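Local coordinates for protein Cg10997-pa (Drosophila melanogaster, PDB 2YV7) that might insert into membranes from a soluble, glutathione-transferase-like form to act as a pH-dependent chloride channel, and may play a role in ethanol sensitivity, at residues N127-L132 and N229-Q234; A188-Y191 and F195-P198; H210-D215 and T249-I254. All coordinates share one frame; numbering follows the deposited sequence.

How the contacts relate
All three contacts lie in the helical part of this glutathione-transferase-like fold; the end of helix 173-193 forms one side of contact 2, and residues of that helix pack beside contacts 1 and 3. Contacts 1 and 2 are partly buried and adjoin: Tyr231 CD2 packs 3.8 Å from Ala188 CB, and Lys232 NZ probably hydrogen-bonds Tyr191 OH. Contact 1 reaches between two well-separated helices through a pair of tyrosines, whereas contact 2 is local, joining helix to following loop by a backbone bond and a surface salt bridge. Contact 3, at the surface, lays the C-terminal loop on the end of helix 202-212 through an aromatic face, with no direct hydrogen bond between its segments.

Contact 1 (N127-L132 and N229-Q234); sequences NLYVKL and NHYKLQ
Tyr129 and Tyr231 reach towards each other from opposite directions and meet at their phenol ends. Their OH atoms are 2.6 Å apart, a hydrogen bond in which either could be the donor; the position of Tyr231 OH is somewhat doubtful, so the exact length carries little weight. Tyr231 OH arrives at the edge of the Tyr129 ring, in its plane. With CG of Tyr129 turned away from its own backbone N (chi1 -169°), the ring leaves helix 128-136 in the direction of the other helix.

Apolar contact is slight, Tyr129 CZ coming within 4.2 Å of Tyr231 CE1. A methyl, Leu132 CD2, rests 4.1 Å from the hydroxyl oxygen Tyr231 OH. One face of the Tyr231 ring is occupied by His230 CD2, 3.7 Å above its centre.

The tyrosine pair joins two helices of the all-helical C-terminal domain of the glutathione-transferase fold. The segment axes approach no closer than 14.9 Å and are inclined at 65°, so the long aromatic side chains span a gap that the backbones do not close. Helix 173-193 flanks this bridge, meeting Leu132 through His184 and Tyr231 through Phe192, while helix 141-161 packs on Leu128.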
loop_
_atom_site.group_PDB
_atom_site.type_symbol
_atom_site.label_atom_id
_atom_site.label_comp_id
_atom_site.label_asym_id
_atom_site.label_seq_id
_atom_site.Cartn_x
_atom_site.Cartn_y
_atom_site.Cartn_z
ATOM N N ASN A 127 0.016 12.733 -5.767
ATOM C CA ASN A 127 0.823 12.630 -6.998
ATOM C C ASN A 127 2.223 12.037 -6.786
ATOM O O ASN A 127 3.080 12.089 -7.661
ATOM C CB ASN A 127 0.981 14.029 -7.662
ATOM C CG ASN A 127 -0.327 14.558 -8.298
ATOM O OD1 ASN A 127 -0.603 15.779 -8.262
ATOM N ND2 ASN A 127 -1.117 13.669 -8.877
ATOM N N LEU A 128 2.456 11.413 -5.646
ATOM C CA LEU A 128 3.755 10.805 -5.394
ATOM C C LEU A 128 4.030 9.667 -6.367
ATOM O O LEU A 128 5.105 9.564 -7.009
ATOM C CB LEU A 128 3.829 10.327 -3.930
ATOM C CG LEU A 128 5.084 9.549 -3.539
ATOM C CD1 LEU A 128 6.282 10.518 -3.687
ATOM C CD2 LEU A 128 4.984 9.008 -2.101
ATOM N N TYR A 129 3.021 8.847 -6.575
ATOM C CA TYR A 129 3.211 7.730 -7.464
ATOM C C TYR A 129 3.523 8.054 -8.937
ATOM O O TYR A 129 4.402 7.401 -9.501
ATOM C CB TYR A 129 2.035 6.804 -7.386
ATOM C CG TYR A 129 2.323 5.508 -8.093
ATOM C CD1 TYR A 129 3.390 4.707 -7.713
ATOM C CD2 TYR A 129 1.519 5.101 -9.126
ATOM C CE1 TYR A 129 3.614 3.492 -8.383
ATOM C CE2 TYR A 129 1.729 3.905 -9.788
ATOM C CZ TYR A 129 2.785 3.127 -9.419
ATOM O OH TYR A 129 2.981 1.924 -10.102
ATOM N N VAL A 130 2.873 9.060 -9.554
ATOM C CA VAL A 130 3.258 9.349 -10.944
ATOM C C VAL A 130 4.765 9.717 -11.051
ATOM O O VAL A 130 5.435 9.375 -12.026
ATOM C CB VAL A 130 2.349 10.417 -11.585
ATOM C CG1 VAL A 130 2.546 11.689 -10.917
ATOM C CG2 VAL A 130 2.647 10.540 -13.055
ATOM N N LYS A 131 5.333 10.324 -9.987
ATOM C CA LYS A 131 6.728 10.655 -9.982
ATOM C C LYS A 131 7.601 9.402 -10.069
ATOM O O LYS A 131 8.613 9.428 -10.775
ATOM C CB LYS A 131 7.112 11.510 -8.759
ATOM C CG LYS A 131 6.414 12.898 -8.884
ATOM C CD LYS A 131 6.669 13.802 -7.724
ATOM C CE LYS A 131 5.514 14.893 -7.724
ATOM N NZ LYS A 131 5.652 15.789 -6.556
ATOM N N LEU A 132 7.210 8.345 -9.346
ATOM C CA LEU A 132 7.920 7.052 -9.444
ATOM C C LEU A 132 7.788 6.499 -10.812
ATOM O O LEU A 132 8.775 6.159 -11.460
ATOM C CB LEU A 132 7.424 6.061 -8.372
ATOM C CG LEU A 132 8.028 4.645 -8.575
ATOM C CD1 LEU A 132 9.548 4.621 -8.459
ATOM C CD2 LEU A 132 7.376 3.581 -7.637
ATOM N N ASN A 229 8.399 -7.620 -11.061
ATOM C CA ASN A 229 7.719 -8.218 -12.205
ATOM C C ASN A 229 6.576 -7.305 -12.685
ATOM O O ASN A 229 6.392 -7.100 -13.894
ATOM C CB ASN A 229 7.214 -9.625 -11.848
ATOM C CG ASN A 229 6.655 -10.370 -13.064
ATOM O OD1 ASN A 229 5.495 -10.777 -13.096
ATOM N ND2 ASN A 229 7.474 -10.503 -14.079
ATOM N N HIS A 230 5.845 -6.731 -11.715
ATOM C CA HIS A 230 4.772 -5.775 -11.986
ATOM C C HIS A 230 5.236 -4.695 -12.937
ATOM O O HIS A 230 4.616 -4.491 -13.992
ATOM C CB HIS A 230 4.280 -5.230 -10.643
ATOM C CG HIS A 230 3.184 -4.215 -10.725
ATOM N ND1 HIS A 230 1.846 -4.550 -10.606
ATOM C CD2 HIS A 230 3.230 -2.863 -10.808
ATOM C CE1 HIS A 230 1.115 -3.447 -10.647
ATOM N NE2 HIS A 230 1.931 -2.409 -10.764
ATOM N N TYR A 231 6.350 -4.013 -12.621
ATOM C CA TYR A 231 6.927 -3.045 -13.552
ATOM C C TYR A 231 7.559 -3.612 -14.818
ATOM O O TYR A 231 7.584 -2.943 -15.832
ATOM C CB TYR A 231 7.882 -2.072 -12.821
ATOM C CG TYR A 231 7.110 -1.319 -11.784
ATOM C CD1 TYR A 231 6.293 -0.231 -12.132
ATOM C CD2 TYR A 231 7.148 -1.724 -10.460
ATOM C CE1 TYR A 231 5.486 0.433 -11.153
ATOM C CE2 TYR A 231 6.384 -1.076 -9.490
ATOM C CZ TYR A 231 5.589 0.002 -9.831
ATOM O OH TYR A 231 4.856 0.601 -8.876
ATOM N N LYS A 232 8.095 -4.821 -14.773
ATOM C CA LYS A 232 8.676 -5.413 -15.964
ATOM C C LYS A 232 7.579 -5.593 -17.017
ATOM O O LYS A 232 7.742 -5.220 -18.167
ATOM C CB LYS A 232 9.276 -6.778 -15.654
ATOM C CG LYS A 232 10.661 -6.741 -15.106
ATOM C CD LYS A 232 11.278 -8.132 -15.157
ATOM C CE LYS A 232 12.590 -8.152 -14.428
ATOM N NZ LYS A 232 13.740 -7.742 -15.305
ATOM N N LEU A 233 6.433 -6.131 -16.606
ATOM C CA LEU A 233 5.328 -6.334 -17.531
ATOM C C LEU A 233 4.846 -5.003 -18.079
ATOM O O LEU A 233 4.526 -4.891 -19.263
ATOM C CB LEU A 233 4.170 -7.030 -16.849
ATOM C CG LEU A 233 4.428 -8.251 -15.978
ATOM C CD1 LEU A 233 3.089 -8.831 -15.597
ATOM C CD2 LEU A 233 5.240 -9.272 -16.724
ATOM N N GLN A 234 4.813 -3.988 -17.219
ATOM C CA GLN A 234 4.472 -2.634 -17.651
ATOM C C GLN A 234 5.387 -2.138 -18.762
ATOM O O GLN A 234 4.940 -1.413 -19.639
ATOM C CB GLN A 234 4.523 -1.658 -16.483
ATOM C CG GLN A 234 3.353 -1.771 -15.549
ATOM C CD GLN A 234 3.214 -0.561 -14.645
ATOM O OE1 GLN A 234 2.506 -0.610 -13.626
ATOM N NE2 GLN A 234 3.897 0.545 -15.012
#

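Contact 2 (A188-Y191 and F195-P198); sequences AGKY and FEIP
Lys190 and Glu196 meet at an oblique angle on the surface, where the ammonium end of one reaches the carboxylate of the other. The salt bridge uses a single carboxylate oxygen, with Lys190 NZ 2.6 Å from Glu196 OE2. The two chains reach it differently: Glu196 runs extended beyond CG, while Lys190 is bent at its last two torsions. The final turn, chi4 36°, swings NZ towards the acid and leaves Lys190 CE 4.0 Å from the same oxygen. The short separation and opposite charges would probably favour the ionised state of both groups.

Phe195 faces a different way. Its ring leads away from the helix, so the residue meets Gly189 chiefly through its backbone and CB, the latter 3.6 Å from Gly189 O. Gly189 has no side chain, and the loop lies close against the helix backbone here. Phe195 N donates to Gly189 O over 3.0 Å with an N-H...O angle of 163°. The donor sits well above the carbonyl plane, 59° out of it, rather than on a lone pair. It lies six positions after the acceptor in sequence, beyond the i+4 spacing of an alpha-helical bond, and holds the departing chain to the helix. Phe195 O in turn approaches Lys190 CA at 3.3 Å, a bent, at most weak CH...O contact, and Lys190 CB at 3.7 Å.

The contact thus ties the end of helix 173-193, in the helical domain of the glutathione-transferase fold, to the loop leading to helix 202-212. On the inner side, the Phe195 side chain packs on Asn144 and Leu147 of helix 141-161 and on Met135 of helix 128-136. Further along, Ile197 meets Leu204 and Met208 of helix 202-212, whose Trp205 NE1 hydrogen-bonds Pro198 O.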
loop_
_atom_site.group_PDB
_atom_site.type_symbol
_atom_site.label_atom_id
_atom_site.label_comp_id
_atom_site.label_asym_id
_atom_site.label_seq_id
_atom_site.Cartn_x
_atom_site.Cartn_y
_atom_site.Cartn_z
ATOM N N ALA A 188 11.454 -0.984 -6.653
ATOM C CA ALA A 188 11.513 -0.810 -8.086
ATOM C C ALA A 188 12.533 0.288 -8.413
ATOM O O ALA A 188 13.225 0.193 -9.389
ATOM C CB ALA A 188 10.184 -0.417 -8.659
ATOM N N GLY A 189 12.545 1.359 -7.624
ATOM C CA GLY A 189 13.561 2.419 -7.749
ATOM C C GLY A 189 14.983 1.853 -7.855
ATOM O O GLY A 189 15.730 2.194 -8.787
ATOM N N LYS A 190 15.332 0.976 -6.926
ATOM C CA LYS A 190 16.693 0.421 -6.845
ATOM C C LYS A 190 16.922 -0.531 -8.003
ATOM O O LYS A 190 17.913 -0.412 -8.766
ATOM C CB LYS A 190 16.840 -0.347 -5.584
ATOM C CG LYS A 190 18.222 -0.865 -5.374
ATOM C CD LYS A 190 18.117 -1.995 -4.360
ATOM C CE LYS A 190 19.270 -1.922 -3.457
ATOM N NZ LYS A 190 19.554 -0.456 -3.262
ATOM N N TYR A 191 15.960 -1.441 -8.214
ATOM C CA TYR A 191 16.171 -2.466 -9.273
ATOM C C TYR A 191 16.335 -1.849 -10.665
ATOM O O TYR A 191 17.304 -2.116 -11.430
ATOM C CB TYR A 191 14.987 -3.441 -9.281
ATOM C CG TYR A 191 15.096 -4.542 -10.319
ATOM C CD1 TYR A 191 14.660 -4.354 -11.648
ATOM C CD2 TYR A 191 15.711 -5.727 -9.986
ATOM C CE1 TYR A 191 14.785 -5.382 -12.624
ATOM C CE2 TYR A 191 15.809 -6.740 -10.904
ATOM C CZ TYR A 191 15.378 -6.548 -12.223
ATOM O OH TYR A 191 15.508 -7.567 -13.115
ATOM N N PHE A 195 18.038 3.945 -7.963
ATOM C CA PHE A 195 17.645 5.007 -7.048
ATOM C C PHE A 195 17.629 4.497 -5.653
ATOM O O PHE A 195 17.116 3.377 -5.380
ATOM C CB PHE A 195 16.221 5.505 -7.411
ATOM C CG PHE A 195 15.740 6.601 -6.531
ATOM C CD1 PHE A 195 16.195 7.914 -6.721
ATOM C CD2 PHE A 195 14.848 6.322 -5.498
ATOM C CE1 PHE A 195 15.718 8.950 -5.916
ATOM C CE2 PHE A 195 14.419 7.304 -4.668
ATOM C CZ PHE A 195 14.813 8.617 -4.846
ATOM N N GLU A 196 18.164 5.310 -4.714
ATOM C CA GLU A 196 18.033 5.021 -3.289
ATOM C C GLU A 196 17.601 6.238 -2.557
ATOM O O GLU A 196 18.032 7.311 -2.911
ATOM C CB GLU A 196 19.361 4.605 -2.655
ATOM C CG GLU A 196 19.463 3.117 -2.510
ATOM C CD GLU A 196 20.896 2.662 -2.366
ATOM O OE1 GLU A 196 21.802 3.543 -2.214
ATOM O OE2 GLU A 196 21.109 1.434 -2.431
ATOM N N ILE A 197 16.805 6.043 -1.504
ATOM C CA ILE A 197 16.318 7.135 -0.627
ATOM C C ILE A 197 17.417 7.496 0.336
ATOM O O ILE A 197 17.914 6.641 1.075
ATOM C CB ILE A 197 15.044 6.743 0.213
ATOM C CG1 ILE A 197 13.861 6.392 -0.704
ATOM C CG2 ILE A 197 14.707 7.908 1.182
ATOM C CD1 ILE A 197 12.714 5.734 0.021
ATOM N N PRO A 198 17.884 8.748 0.274
ATOM C CA PRO A 198 19.148 9.028 0.958
ATOM C C PRO A 198 19.045 9.031 2.448
ATOM O O PRO A 198 17.920 9.205 3.026
ATOM C CB PRO A 198 19.570 10.409 0.407
ATOM C CG PRO A 198 18.425 10.965 -0.214
ATOM C CD PRO A 198 17.388 9.888 -0.508
#

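Contact 3 (H210-D215 and T249-I254); sequences HMYQLD and TFTTYI
Tyr212 OH, at the end of a ring that rests against Thr251 and Thr252, is gripped by two groups of helix 173-193, Gln183 OE1 and Arg186 NH1. The same two residues reach the loop as well: Gln183 NE2 bonds Thr251 O, and Arg186 bonds Tyr253 O through NH1 and makes a cation-pi contact with the Tyr253 ring. Between the two segments themselves the key interaction is a CH-pi contact, which lays the C-terminal loop of the chain across the last turn of helix 202-212 in the helical domain of the glutathione-transferase fold.

Thr252 CA stands 3.8 Å from the centroid of the Tyr212 ring, only 8° off the ring normal, so it is almost exactly over the centre of the face. The opposite face is met by Met211 CG, offset towards the rim. The ring is therefore sandwiched between the loop backbone and its own helix neighbour, while its hydroxyl bonds help to fix the long axis of the side chain. A chi1 of -66° sets CG of Tyr212 opposite the carbonyl carbon, which carries the ring out to Thr252.

Two carbonyl oxygens of the loop also touch the ring. Thr251 O approaches Tyr212 CE1 at 3.4 Å from an oblique direction, and Thr252 O is equally near to Tyr212 CD2. The methyl of Thr252 adds apolar contact from the loop, its CG2 lying 3.7 Å from Tyr212 CD1. Thr251 turns its own hydroxyl elsewhere, to Asp224 OD2. Ile254 meets the ring at its edge: its CD1 lies in the ring plane, 3.9 Å from Tyr212 CE2.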
loop_
_atom_site.group_PDB
_atom_site.type_symbol
_atom_site.label_atom_id
_atom_site.label_comp_id
_atom_site.label_asym_id
_atom_site.label_seq_id
_atom_site.Cartn_x
_atom_site.Cartn_y
_atom_site.Cartn_z
ATOM N N HIS A 210 9.332 1.910 11.327
ATOM C CA HIS A 210 8.043 1.554 11.929
ATOM C C HIS A 210 7.095 0.833 11.026
ATOM O O HIS A 210 6.317 0.033 11.490
ATOM C CB HIS A 210 7.377 2.760 12.531
ATOM C CG HIS A 210 8.161 3.349 13.663
ATOM N ND1 HIS A 210 8.653 2.580 14.697
ATOM C CD2 HIS A 210 8.604 4.613 13.884
ATOM C CE1 HIS A 210 9.337 3.354 15.530
ATOM N NE2 HIS A 210 9.312 4.595 15.065
ATOM N N MET A 211 7.107 1.166 9.728
ATOM C CA MET A 211 6.284 0.456 8.752
ATOM C C MET A 211 6.574 -1.011 8.671
ATOM O O MET A 211 5.649 -1.834 8.523
ATOM C CB MET A 211 6.470 1.139 7.374
ATOM C CG MET A 211 6.534 0.325 6.216
ATOM S SD MET A 211 6.723 1.560 4.854
ATOM C CE MET A 211 8.108 0.809 4.066
ATOM N N TYR A 212 7.842 -1.365 8.838
ATOM C CA TYR A 212 8.204 -2.759 8.782
ATOM C C TYR A 212 7.857 -3.518 10.055
ATOM O O TYR A 212 7.880 -4.749 10.024
ATOM C CB TYR A 212 9.677 -2.881 8.471
ATOM C CG TYR A 212 10.025 -2.371 7.065
ATOM C CD1 TYR A 212 9.308 -2.836 5.889
ATOM C CD2 TYR A 212 11.072 -1.439 6.886
ATOM C CE1 TYR A 212 9.590 -2.360 4.634
ATOM C CE2 TYR A 212 11.384 -0.971 5.605
ATOM C CZ TYR A 212 10.671 -1.457 4.493
ATOM O OH TYR A 212 10.972 -0.993 3.277
ATOM N N GLN A 213 7.598 -2.796 11.156
ATOM C CA GLN A 213 7.146 -3.392 12.440
ATOM C C GLN A 213 5.627 -3.539 12.478
ATOM O O GLN A 213 5.087 -4.105 13.443
ATOM C CB GLN A 213 7.599 -2.559 13.642
ATOM C CG GLN A 213 9.087 -2.555 13.869
ATOM C CD GLN A 213 9.525 -1.652 15.035
ATOM O OE1 GLN A 213 8.751 -0.812 15.543
ATOM N NE2 GLN A 213 10.783 -1.799 15.442
ATOM N N LEU A 214 4.936 -3.058 11.439
ATOM C CA LEU A 214 3.479 -3.019 11.471
ATOM C C LEU A 214 2.867 -4.262 10.833
ATOM O O LEU A 214 3.090 -4.521 9.638
ATOM C CB LEU A 214 2.993 -1.745 10.732
ATOM C CG LEU A 214 1.525 -1.405 10.866
ATOM C CD1 LEU A 214 1.195 -0.856 12.236
ATOM C CD2 LEU A 214 1.131 -0.398 9.758
ATOM N N ASP A 215 2.042 -4.996 11.584
ATOM C CA ASP A 215 1.444 -6.200 11.013
ATOM C C ASP A 215 0.636 -5.919 9.748
ATOM O O ASP A 215 0.688 -6.700 8.810
ATOM C CB ASP A 215 0.590 -6.946 12.033
ATOM C CG ASP A 215 1.425 -7.624 13.114
ATOM O OD1 ASP A 215 2.638 -7.919 12.870
ATOM O OD2 ASP A 215 0.875 -7.815 14.222
ATOM N N THR A 249 11.476 -12.664 -1.597
ATOM C CA THR A 249 12.148 -12.011 -0.478
ATOM C C THR A 249 11.511 -10.654 -0.281
ATOM O O THR A 249 10.795 -10.223 -1.148
ATOM C CB THR A 249 13.613 -11.817 -0.752
ATOM O OG1 THR A 249 13.775 -11.194 -2.038
ATOM C CG2 THR A 249 14.312 -13.212 -0.733
ATOM N N PHE A 250 11.721 -10.067 0.891
ATOM C CA PHE A 250 11.095 -8.773 1.257
ATOM C C PHE A 250 12.166 -7.778 1.663
ATOM O O PHE A 250 12.883 -8.029 2.629
ATOM C CB PHE A 250 10.122 -9.031 2.430
ATOM C CG PHE A 250 9.032 -9.952 2.050
ATOM C CD1 PHE A 250 7.868 -9.467 1.451
ATOM C CD2 PHE A 250 9.227 -11.349 2.121
ATOM C CE1 PHE A 250 6.869 -10.340 1.014
ATOM C CE2 PHE A 250 8.213 -12.234 1.656
ATOM C CZ PHE A 250 7.047 -11.730 1.100
ATOM N N THR A 251 12.292 -6.659 0.941
ATOM C CA THR A 251 13.168 -5.561 1.378
ATOM C C THR A 251 12.615 -4.943 2.688
ATOM O O THR A 251 11.497 -4.364 2.719
ATOM C CB THR A 251 13.295 -4.481 0.305
ATOM O OG1 THR A 251 14.087 -4.980 -0.823
ATOM C CG2 THR A 251 13.922 -3.158 0.899
ATOM N N THR A 252 13.448 -4.964 3.722
ATOM C CA THR A 252 13.109 -4.413 5.028
ATOM C C THR A 252 14.244 -3.668 5.733
ATOM O O THR A 252 14.046 -3.122 6.861
ATOM C CB THR A 252 12.551 -5.441 6.038
ATOM O OG1 THR A 252 13.551 -6.447 6.275
ATOM C CG2 THR A 252 11.197 -6.036 5.586
ATOM N N TYR A 253 15.417 -3.615 5.108
ATOM C CA TYR A 253 16.555 -3.022 5.831
ATOM C C TYR A 253 16.460 -1.523 5.909
ATOM O O TYR A 253 15.861 -0.875 5.052
ATOM C CB TYR A 253 17.911 -3.424 5.200
ATOM C CG TYR A 253 18.137 -2.853 3.839
ATOM C CD1 TYR A 253 17.661 -3.514 2.718
ATOM C CD2 TYR A 253 18.829 -1.660 3.661
ATOM C CE1 TYR A 253 17.856 -3.003 1.471
ATOM C CE2 TYR A 253 19.042 -1.153 2.398
ATOM C CZ TYR A 253 18.543 -1.826 1.317
ATOM O OH TYR A 253 18.711 -1.336 0.033
ATOM N N ILE A 254 17.090 -0.974 6.935
ATOM C CA ILE A 254 17.161 0.471 7.164
ATOM C C ILE A 254 18.693 0.777 7.109
ATOM O O ILE A 254 19.477 0.113 7.825
ATOM C CB ILE A 254 16.520 0.815 8.503
ATOM C CG1 ILE A 254 15.046 0.298 8.606
ATOM C CG2 ILE A 254 16.629 2.328 8.811
ATOM C CD1 ILE A 254 14.102 1.050 7.614
#